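Local coordinates for protein citrate synthase (Metallosphaera sedula, PDB 6ABX) that probably catalyses the condensation of oxaloacetate with acetyl-CoA and water to give citrate and CoA in the tricarboxylic acid cycle, at residues 82-87 and 129-134; 91-95 and 322-326; 152-157 and 316-320. One frame throughout, in Å; residues are numbered along the deposited sequence.

How the contacts relate
The three contacts illustrate how a mainly helical enzyme ties sequence-distant parts together through shared elements. Contact 1 and contact 2 have centres about 11 Å apart and are joined by a salt bridge, Arg-134 NH1 to Asp-322 OD1 at 2.7 Å. Contact 3 lies about 14 Å from each of the others, centre to centre; it meets contact 1 where Gln-131 OE1 probably accepts a hydrogen bond from Asp-320 N, 2.8 Å away, and it adjoins contact 2 along the chain, 316-320 running on toward 322-326. Contact 2 comes nearest the active site: the Pro-325 side chain is about 11 Å from a bound citrate, and that of Met-92 about 9 Å from that of the oxaloacetate-binding Arg-332.

Contact 1. Residues 82-87 and 129-134; sequences VKRTAK and LIQRTR
Val-82 packs against Leu-129 and Ile-130, and Ala-86, a turn further on, against Thr-133; together they form the apolar side of this contact with the C-terminal turns of helix 112-134. CG1 of Val-82 stands anti to the backbone N (chi1 174°), which carries it between two side chains: it lies 3.6 Å from Ile-130 CG1, and Leu-129 CG is 3.7 Å away. The small Ala-86 allows close approach, its CB resting on Thr-133 CG2 at 3.6 Å. Thr-133 OG1, on the other branch, bonds back to Leu-129 O (2.8 Å), an oxygen that also accepts from Thr-133 N on the other face of its plane.

Polar links close the end of the contact. Arg-134 NE donates to Ala-86 O at 3.1 Å with a nearly straight N-H...O angle of 166°, the acceptor lying in the guanidinium plane, while NH1 forms salt bridges with Asp-320 and Asp-322. The Lys-87 chain bends at its last torsion (chi4 65°) to set NZ 2.8 Å from Thr-133 O, above the carbonyl plane; NZ also bonds to Asn-136 OD1.

Helix 91-105 packs against both partners, Thr-98 touching Val-82 and Ile-94 touching Ile-130.

Contact 2. Residues 91-95 and 322-326; sequences PMDIL and DLFPT
Met-92 reaches Pro-325 by folding its chain twice, at chi2 (-62°) and again at chi3 (-87°), which lays the thioether along the start of helix 324-343 instead of sending it straight out. Thr-326 answers with a chi1 of 69°: OG1 sits between the backbone N and the carbonyl carbon, while CG2 is turned to the 91-95 segment. The hydroxyl thereby reaches back within its own segment to Leu-323 O (2.7 Å), meeting a lone pair in the carbonyl plane, so the polar branch is satisfied and the methyl serves as the contact surface.

That methyl is met by several groups. Met-92 SD lies 3.7 Å from Thr-326 CG2, the two side chains sliding past each other in opposite directions, and Pro-91 O is 3.6 Å from the same carbon. Leu-95 CD2 touches Thr-326 CB from one turn further on. Met-92 also presses on the neighbouring proline, with SD 3.6 Å from Pro-325 C and CG 3.7 Å from Pro-325 CB.

The Pro-91 ring is the tightest point. Its CB is 3.5 Å from Leu-323 CD2, closer than usual carbon contact, and its CG lies 3.4 Å from Asp-322 O. The Asp-322 carboxylate also borders the ring through OD2, and its OD1 is held by Arg-134.

Helix 198-209 packs on this joint through Ile-206, which touches both Met-92 and Leu-95, and helix 112-134 reaches it through Ile-127, against Thr-326, and Gln-131, against Leu-323.

Contact 3. Residues 152-157 and 316-320; sequences FLYMIR and AMGFD
Arg-157 grips Met-317 O where helix 310-316 ends in a Schellman motif, so the last turn of helix 148-157 is fastened to the loop leading to helix 324-343. Gly-318 completes the motif with a phi of 110°; a side chain there would be driven against the preceding carbonyl oxygen, the very atom that the arginine holds.

The polar contact is two-pronged. Arg-157 NH2 donates to Met-317 O at 3.1 Å, with the oxygen close to the guanidinium plane, and NE adds a weak, more bent bond to the same atom. A skewed chi2 of 118° turns the guanidinium so that its NE/NH2 edge faces Met-317 O, while Leu-153 CD2 lies over one of its faces. NH2 also forms a salt bridge with Asp-165. With alanine in its place, Met-317 O would probably lose both donors from this helix, and Asp-165 the charge that NH2 brings to it.

The apolar contact gathers round Phe-319. Its ring meets Phe-152 in a T-shaped (edge-to-face) pair, the planes at 75° and the centroids 5.2 Å apart, with the edge of Phe-319 directed at the face of Phe-152. Leu-153 CD2 approaches the Phe-319 ring at 4.3 Å from CE2 and also borders Met-317 CB. Ile-327 of helix 324-343 also touches Phe-319. Of the side chains that the 152-157 segment sets round the Phe-319 ring, Ile-156 comes closest, its CD1 3.4 Å from Phe-319 CE1.

Contact 1. Residues 82-87 and 129-134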
loop_
_atom_site.group_PDB
_atom_site.type_symbol
_atom_site.label_atom_id
_atom_site.label_comp_id
_atom_site.label_asym_id
_atom_site.label_seq_id
_atom_site.Cartn_x
_atom_site.Cartn_y
_atom_site.Cartn_z
ATOM N N VAL A 82 -1.822 18.977 7.907
ATOM C CA VAL A 82 -1.758 18.425 9.244
ATOM C C VAL A 82 -2.521 19.302 10.243
ATOM O O VAL A 82 -3.200 18.814 11.103
ATOM C CB VAL A 82 -0.305 18.223 9.685
ATOM C CG1 VAL A 82 -0.230 17.787 11.132
ATOM C CG2 VAL A 82 0.388 17.225 8.773
ATOM N N LYS A 83 -2.325 20.617 10.197
ATOM C CA LYS A 83 -3.033 21.493 11.120
ATOM C C LYS A 83 -4.559 21.334 11.007
ATOM O O LYS A 83 -5.305 21.436 12.010
ATOM C CB LYS A 83 -2.586 22.941 10.867
ATOM C CG LYS A 83 -1.174 23.223 11.328
ATOM C CD LYS A 83 -0.743 24.669 10.951
ATOM C CE LYS A 83 0.701 24.776 10.526
ATOM N NZ LYS A 83 1.079 26.190 10.233
ATOM N N ARG A 84 -5.029 21.191 9.770
ATOM C CA ARG A 84 -6.412 21.115 9.438
ATOM C C ARG A 84 -7.002 19.845 10.058
ATOM O O ARG A 84 -8.177 19.820 10.506
ATOM C CB ARG A 84 -6.619 21.109 7.919
ATOM C CG ARG A 84 -8.061 20.878 7.525
ATOM C CD ARG A 84 -8.431 21.324 6.137
ATOM N NE ARG A 84 -7.723 20.634 5.089
ATOM C CZ ARG A 84 -8.188 19.598 4.399
ATOM N NH1 ARG A 84 -9.259 18.929 4.816
ATOM N NH2 ARG A 84 -7.550 19.242 3.295
ATOM N N THR A 85 -6.209 18.757 10.076
ATOM C CA THR A 85 -6.770 17.405 10.324
ATOM C C THR A 85 -6.317 16.768 11.639
ATOM O O THR A 85 -6.873 15.718 12.030
ATOM C CB THR A 85 -6.432 16.447 9.170
ATOM O OG1 THR A 85 -5.007 16.323 9.048
ATOM C CG2 THR A 85 -7.015 16.916 7.865
ATOM N N ALA A 86 -5.359 17.391 12.339
ATOM C CA ALA A 86 -4.752 16.759 13.519
ATOM C C ALA A 86 -5.782 16.375 14.577
ATOM O O ALA A 86 -5.630 15.368 15.261
ATOM C CB ALA A 86 -3.758 17.706 14.125
ATOM N N LYS A 87 -6.750 17.255 14.820
ATOM C CA LYS A 87 -7.684 17.015 15.932
ATOM C C LYS A 87 -8.796 16.026 15.565
ATOM O O LYS A 87 -9.415 15.496 16.496
ATOM C CB LYS A 87 -8.372 18.301 16.374
ATOM C CG LYS A 87 -7.465 19.253 17.127
ATOM C CD LYS A 87 -8.258 20.280 17.918
ATOM C CE LYS A 87 -7.419 21.129 18.855
ATOM N NZ LYS A 87 -6.495 21.954 18.055
ATOM N N LEU A 129 3.907 17.886 14.708
ATOM C CA LEU A 129 2.877 18.880 14.387
ATOM C C LEU A 129 1.477 18.355 14.687
ATOM O O LEU A 129 0.670 19.088 15.270
ATOM C CB LEU A 129 3.030 19.305 12.941
ATOM C CG LEU A 129 2.032 20.344 12.448
ATOM C CD1 LEU A 129 2.059 21.586 13.324
ATOM C CD2 LEU A 129 2.393 20.664 11.008
ATOM N N ILE A 130 1.214 17.052 14.469
ATOM C CA ILE A 130 -0.049 16.495 14.925
ATOM C C ILE A 130 -0.176 16.710 16.435
ATOM O O ILE A 130 -1.220 17.176 16.896
ATOM C CB ILE A 130 -0.220 15.005 14.554
ATOM C CG1 ILE A 130 -0.260 14.771 13.056
ATOM C CG2 ILE A 130 -1.465 14.437 15.276
ATOM C CD1 ILE A 130 -0.180 13.310 12.646
ATOM N N GLN A 131 0.844 16.294 17.201
ATOM C CA GLN A 131 0.759 16.335 18.646
ATOM C C GLN A 131 0.590 17.766 19.165
ATOM O O GLN A 131 -0.219 17.976 20.053
ATOM C CB GLN A 131 2.001 15.723 19.278
ATOM C CG GLN A 131 1.977 15.802 20.779
ATOM C CD GLN A 131 1.005 14.797 21.294
ATOM O OE1 GLN A 131 1.320 13.586 21.416
ATOM N NE2 GLN A 131 -0.213 15.285 21.516
ATOM N N ARG A 132 1.400 18.696 18.665
ATOM C CA ARG A 132 1.387 20.107 19.103
ATOM C C ARG A 132 -0.014 20.666 18.803
ATOM O O ARG A 132 -0.623 21.266 19.698
ATOM C CB ARG A 132 2.409 20.944 18.332
ATOM C CG ARG A 132 3.863 20.582 18.611
ATOM C CD ARG A 132 4.375 21.014 19.961
ATOM N NE ARG A 132 4.599 22.445 20.152
ATOM C CZ ARG A 132 4.984 23.014 21.291
ATOM N NH1 ARG A 132 5.348 22.297 22.353
ATOM N NH2 ARG A 132 5.095 24.326 21.341
ATOM N N THR A 133 -0.530 20.362 17.613
ATOM C CA THR A 133 -1.840 20.937 17.174
ATOM C C THR A 133 -2.949 20.453 18.117
ATOM O O THR A 133 -3.834 21.222 18.534
ATOM C CB THR A 133 -2.116 20.621 15.706
ATOM O OG1 THR A 133 -1.101 21.188 14.882
ATOM C CG2 THR A 133 -3.467 21.137 15.282
ATOM N N ARG A 134 -2.917 19.171 18.479
ATOM C CA ARG A 134 -3.947 18.609 19.326
ATOM C C ARG A 134 -3.977 19.318 20.683
ATOM O O ARG A 134 -5.041 19.407 21.319
ATOM C CB ARG A 134 -3.755 17.113 19.537
ATOM C CG ARG A 134 -4.156 16.328 18.316
ATOM C CD ARG A 134 -3.782 14.933 18.628
ATOM N NE ARG A 134 -4.356 13.978 17.768
ATOM C CZ ARG A 134 -4.317 12.684 18.083
ATOM N NH1 ARG A 134 -3.569 12.273 19.108
ATOM N NH2 ARG A 134 -5.014 11.831 17.375
#

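Contact 2. Residues 91-95 and 322-326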
loop_
_atom_site.group_PDB
_atom_site.type_symbol
_atom_site.label_atom_id
_atom_site.label_comp_id
_atom_site.label_asym_id
_atom_site.label_seq_id
_atom_site.Cartn_x
_atom_site.Cartn_y
_atom_site.Cartn_z
ATOM N N PRO A 91 -4.488 9.355 13.194
ATOM C CA PRO A 91 -3.152 9.837 12.885
ATOM C C PRO A 91 -2.452 9.015 11.803
ATOM O O PRO A 91 -1.644 9.550 11.068
ATOM C CB PRO A 91 -2.382 9.722 14.195
ATOM C CG PRO A 91 -3.381 9.392 15.261
ATOM C CD PRO A 91 -4.705 9.091 14.610
ATOM N N MET A 92 -2.774 7.729 11.728
ATOM C CA MET A 92 -2.224 6.889 10.633
ATOM C C MET A 92 -2.809 7.302 9.276
ATOM O O MET A 92 -2.097 7.320 8.277
ATOM C CB MET A 92 -2.450 5.400 10.953
ATOM C CG MET A 92 -1.458 4.858 11.970
ATOM S SD MET A 92 0.308 4.901 11.482
ATOM C CE MET A 92 0.394 3.341 10.609
ATOM N N ASP A 93 -4.065 7.755 9.233
ATOM C CA ASP A 93 -4.639 8.312 8.026
ATOM C C ASP A 93 -3.922 9.599 7.642
ATOM O O ASP A 93 -3.704 9.848 6.480
ATOM C CB ASP A 93 -6.142 8.599 8.145
ATOM C CG ASP A 93 -6.985 7.329 8.330
ATOM O OD1 ASP A 93 -6.418 6.219 8.232
ATOM O OD2 ASP A 93 -8.223 7.453 8.616
ATOM N N ILE A 94 -3.570 10.433 8.636
ATOM C CA ILE A 94 -2.873 11.651 8.354
ATOM C C ILE A 94 -1.493 11.313 7.780
ATOM O O ILE A 94 -1.085 11.860 6.816
ATOM C CB ILE A 94 -2.766 12.531 9.609
ATOM C CG1 ILE A 94 -4.150 12.988 10.075
ATOM C CG2 ILE A 94 -1.863 13.722 9.330
ATOM C CD1 ILE A 94 -4.132 13.699 11.425
ATOM N N LEU A 95 -0.797 10.367 8.412
ATOM C CA LEU A 95 0.537 10.021 7.954
ATOM C C LEU A 95 0.477 9.380 6.555
ATOM O O LEU A 95 1.304 9.724 5.703
ATOM C CB LEU A 95 1.168 9.040 8.943
ATOM C CG LEU A 95 2.639 8.734 8.638
ATOM C CD1 LEU A 95 3.477 9.979 8.817
ATOM C CD2 LEU A 95 3.169 7.574 9.485
ATOM N N ASP A 322 -2.416 7.476 20.955
ATOM C CA ASP A 322 -2.859 7.038 19.681
ATOM C C ASP A 322 -1.875 7.492 18.580
ATOM O O ASP A 322 -2.087 7.145 17.431
ATOM C CB ASP A 322 -4.280 7.464 19.390
ATOM C CG ASP A 322 -4.355 8.935 19.123
ATOM O OD1 ASP A 322 -3.414 9.618 19.536
ATOM O OD2 ASP A 322 -5.374 9.376 18.527
ATOM N N LEU A 323 -0.829 8.250 18.930
ATOM C CA LEU A 323 0.260 8.507 17.949
ATOM C C LEU A 323 1.228 7.331 17.887
ATOM O O LEU A 323 2.140 7.326 16.984
ATOM C CB LEU A 323 0.978 9.796 18.335
ATOM C CG LEU A 323 0.138 11.048 18.142
ATOM C CD1 LEU A 323 0.966 12.288 18.377
ATOM C CD2 LEU A 323 -0.447 11.094 16.737
ATOM N N PHE A 324 1.138 6.346 18.798
ATOM C CA PHE A 324 2.201 5.322 18.850
ATOM C C PHE A 324 2.392 4.603 17.503
ATOM O O PHE A 324 3.541 4.385 17.102
ATOM C CB PHE A 324 2.000 4.263 19.944
ATOM C CG PHE A 324 3.061 3.181 19.823
ATOM C CD1 PHE A 324 4.414 3.519 19.844
ATOM C CD2 PHE A 324 2.733 1.872 19.503
ATOM C CE1 PHE A 324 5.397 2.558 19.640
ATOM C CE2 PHE A 324 3.719 0.916 19.321
ATOM C CZ PHE A 324 5.049 1.257 19.377
ATOM N N PRO A 325 1.342 4.226 16.735
ATOM C CA PRO A 325 1.557 3.567 15.449
ATOM C C PRO A 325 2.351 4.439 14.463
ATOM O O PRO A 325 3.161 3.918 13.644
ATOM C CB PRO A 325 0.158 3.308 14.879
ATOM C CG PRO A 325 -0.759 3.350 16.118
ATOM C CD PRO A 325 -0.080 4.185 17.177
ATOM N N THR A 326 2.187 5.758 14.585
ATOM C CA THR A 326 2.949 6.660 13.677
ATOM C C THR A 326 4.437 6.593 14.046
ATOM O O THR A 326 5.329 6.741 13.135
ATOM C CB THR A 326 2.414 8.087 13.568
ATOM O OG1 THR A 326 2.602 8.809 14.786
ATOM C CG2 THR A 326 0.954 8.136 13.158
#

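Contact 3. Residues 152-157 and 316-320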
loop_
_atom_site.group_PDB
_atom_site.type_symbol
_atom_site.label_atom_id
_atom_site.label_comp_id
_atom_site.label_asym_id
_atom_site.label_seq_id
_atom_site.Cartn_x
_atom_site.Cartn_y
_atom_site.Cartn_z
ATOM N N PHE A 152 13.425 15.155 17.876
ATOM C CA PHE A 152 12.067 14.658 17.926
ATOM C C PHE A 152 11.408 15.107 19.254
ATOM O O PHE A 152 10.285 15.645 19.268
ATOM C CB PHE A 152 12.068 13.123 17.796
ATOM C CG PHE A 152 10.782 12.492 17.322
ATOM C CD1 PHE A 152 9.580 13.179 17.288
ATOM C CD2 PHE A 152 10.782 11.179 16.893
ATOM C CE1 PHE A 152 8.421 12.582 16.831
ATOM C CE2 PHE A 152 9.607 10.577 16.471
ATOM C CZ PHE A 152 8.448 11.290 16.382
ATOM N N LEU A 153 12.139 14.976 20.342
ATOM C CA LEU A 153 11.619 15.403 21.653
ATOM C C LEU A 153 11.497 16.924 21.732
ATOM O O LEU A 153 10.540 17.449 22.270
ATOM C CB LEU A 153 12.494 14.867 22.777
ATOM C CG LEU A 153 12.436 13.349 22.975
ATOM C CD1 LEU A 153 13.426 12.921 24.035
ATOM C CD2 LEU A 153 11.040 12.898 23.315
ATOM N N TYR A 154 12.434 17.634 21.120
ATOM C CA TYR A 154 12.404 19.109 21.050
ATOM C C TYR A 154 11.134 19.585 20.328
ATOM O O TYR A 154 10.439 20.476 20.780
ATOM C CB TYR A 154 13.660 19.624 20.348
ATOM C CG TYR A 154 13.580 21.055 19.907
ATOM C CD1 TYR A 154 13.576 22.072 20.847
ATOM C CD2 TYR A 154 13.412 21.393 18.585
ATOM C CE1 TYR A 154 13.422 23.395 20.449
ATOM C CE2 TYR A 154 13.294 22.713 18.167
ATOM C CZ TYR A 154 13.325 23.720 19.113
ATOM O OH TYR A 154 13.178 25.035 18.731
ATOM N N MET A 155 10.756 18.919 19.247
ATOM C CA MET A 155 9.616 19.334 18.468
ATOM C C MET A 155 8.301 19.067 19.220
ATOM O O MET A 155 7.295 19.669 18.891
ATOM C CB MET A 155 9.591 18.660 17.104
ATOM C CG MET A 155 10.716 19.151 16.160
ATOM S SD MET A 155 10.527 18.532 14.485
ATOM C CE MET A 155 10.528 16.766 14.838
ATOM N N ILE A 156 8.263 18.062 20.105
ATOM C CA ILE A 156 7.069 17.806 20.943
ATOM C C ILE A 156 6.984 18.779 22.114
ATOM O O ILE A 156 5.875 19.229 22.494
ATOM C CB ILE A 156 7.132 16.339 21.454
ATOM C CG1 ILE A 156 7.136 15.334 20.311
ATOM C CG2 ILE A 156 6.003 16.053 22.421
ATOM C CD1 ILE A 156 5.792 15.245 19.689
ATOM N N ARG A 157 8.117 18.962 22.809
ATOM C CA ARG A 157 8.128 19.685 24.084
ATOM C C ARG A 157 8.330 21.176 23.870
ATOM O O ARG A 157 7.899 21.985 24.706
ATOM C CB ARG A 157 9.220 19.106 24.991
ATOM C CG ARG A 157 8.805 17.786 25.640
ATOM C CD ARG A 157 9.671 16.636 25.264
ATOM N NE ARG A 157 9.606 15.526 26.213
ATOM C CZ ARG A 157 10.649 15.058 26.826
ATOM N NH1 ARG A 157 11.729 15.813 26.958
ATOM N NH2 ARG A 157 10.620 13.815 27.249
ATOM N N ALA A 316 5.562 7.950 28.280
ATOM C CA ALA A 316 6.426 8.508 29.311
ATOM C C ALA A 316 7.208 9.701 28.744
ATOM O O ALA A 316 7.526 10.639 29.447
ATOM C CB ALA A 316 7.347 7.456 29.870
ATOM N N MET A 317 7.484 9.676 27.450
ATOM C CA MET A 317 8.234 10.740 26.872
ATOM C C MET A 317 7.391 11.883 26.317
ATOM O O MET A 317 7.979 12.889 25.910
ATOM C CB MET A 317 9.149 10.119 25.838
ATOM C CG MET A 317 10.238 9.474 26.650
ATOM S SD MET A 317 11.582 8.951 25.692
ATOM C CE MET A 317 10.655 8.069 24.442
ATOM N N GLY A 318 6.060 11.783 26.406
ATOM C CA GLY A 318 5.165 12.867 26.115
ATOM C C GLY A 318 4.344 12.722 24.874
ATOM O O GLY A 318 3.701 13.704 24.441
ATOM N N PHE A 319 4.316 11.524 24.234
ATOM C CA PHE A 319 3.431 11.312 23.111
ATOM C C PHE A 319 2.061 10.780 23.539
ATOM O O PHE A 319 2.037 9.883 24.373
ATOM C CB PHE A 319 4.084 10.287 22.177
ATOM C CG PHE A 319 5.381 10.744 21.556
ATOM C CD1 PHE A 319 5.343 11.515 20.412
ATOM C CD2 PHE A 319 6.605 10.406 22.094
ATOM C CE1 PHE A 319 6.518 11.924 19.814
ATOM C CE2 PHE A 319 7.789 10.793 21.480
ATOM C CZ PHE A 319 7.727 11.558 20.349
ATOM N N ASP A 320 0.957 11.253 22.933
ATOM C CA ASP A 320 -0.381 10.703 23.093
ATOM C C ASP A 320 -0.325 9.257 22.628
ATOM O O ASP A 320 0.291 8.937 21.604
ATOM C CB ASP A 320 -1.511 11.398 22.292
ATOM C CG ASP A 320 -1.912 12.777 22.769
ATOM O OD1 ASP A 320 -1.610 13.085 23.943
ATOM O OD2 ASP A 320 -2.487 13.554 21.934
#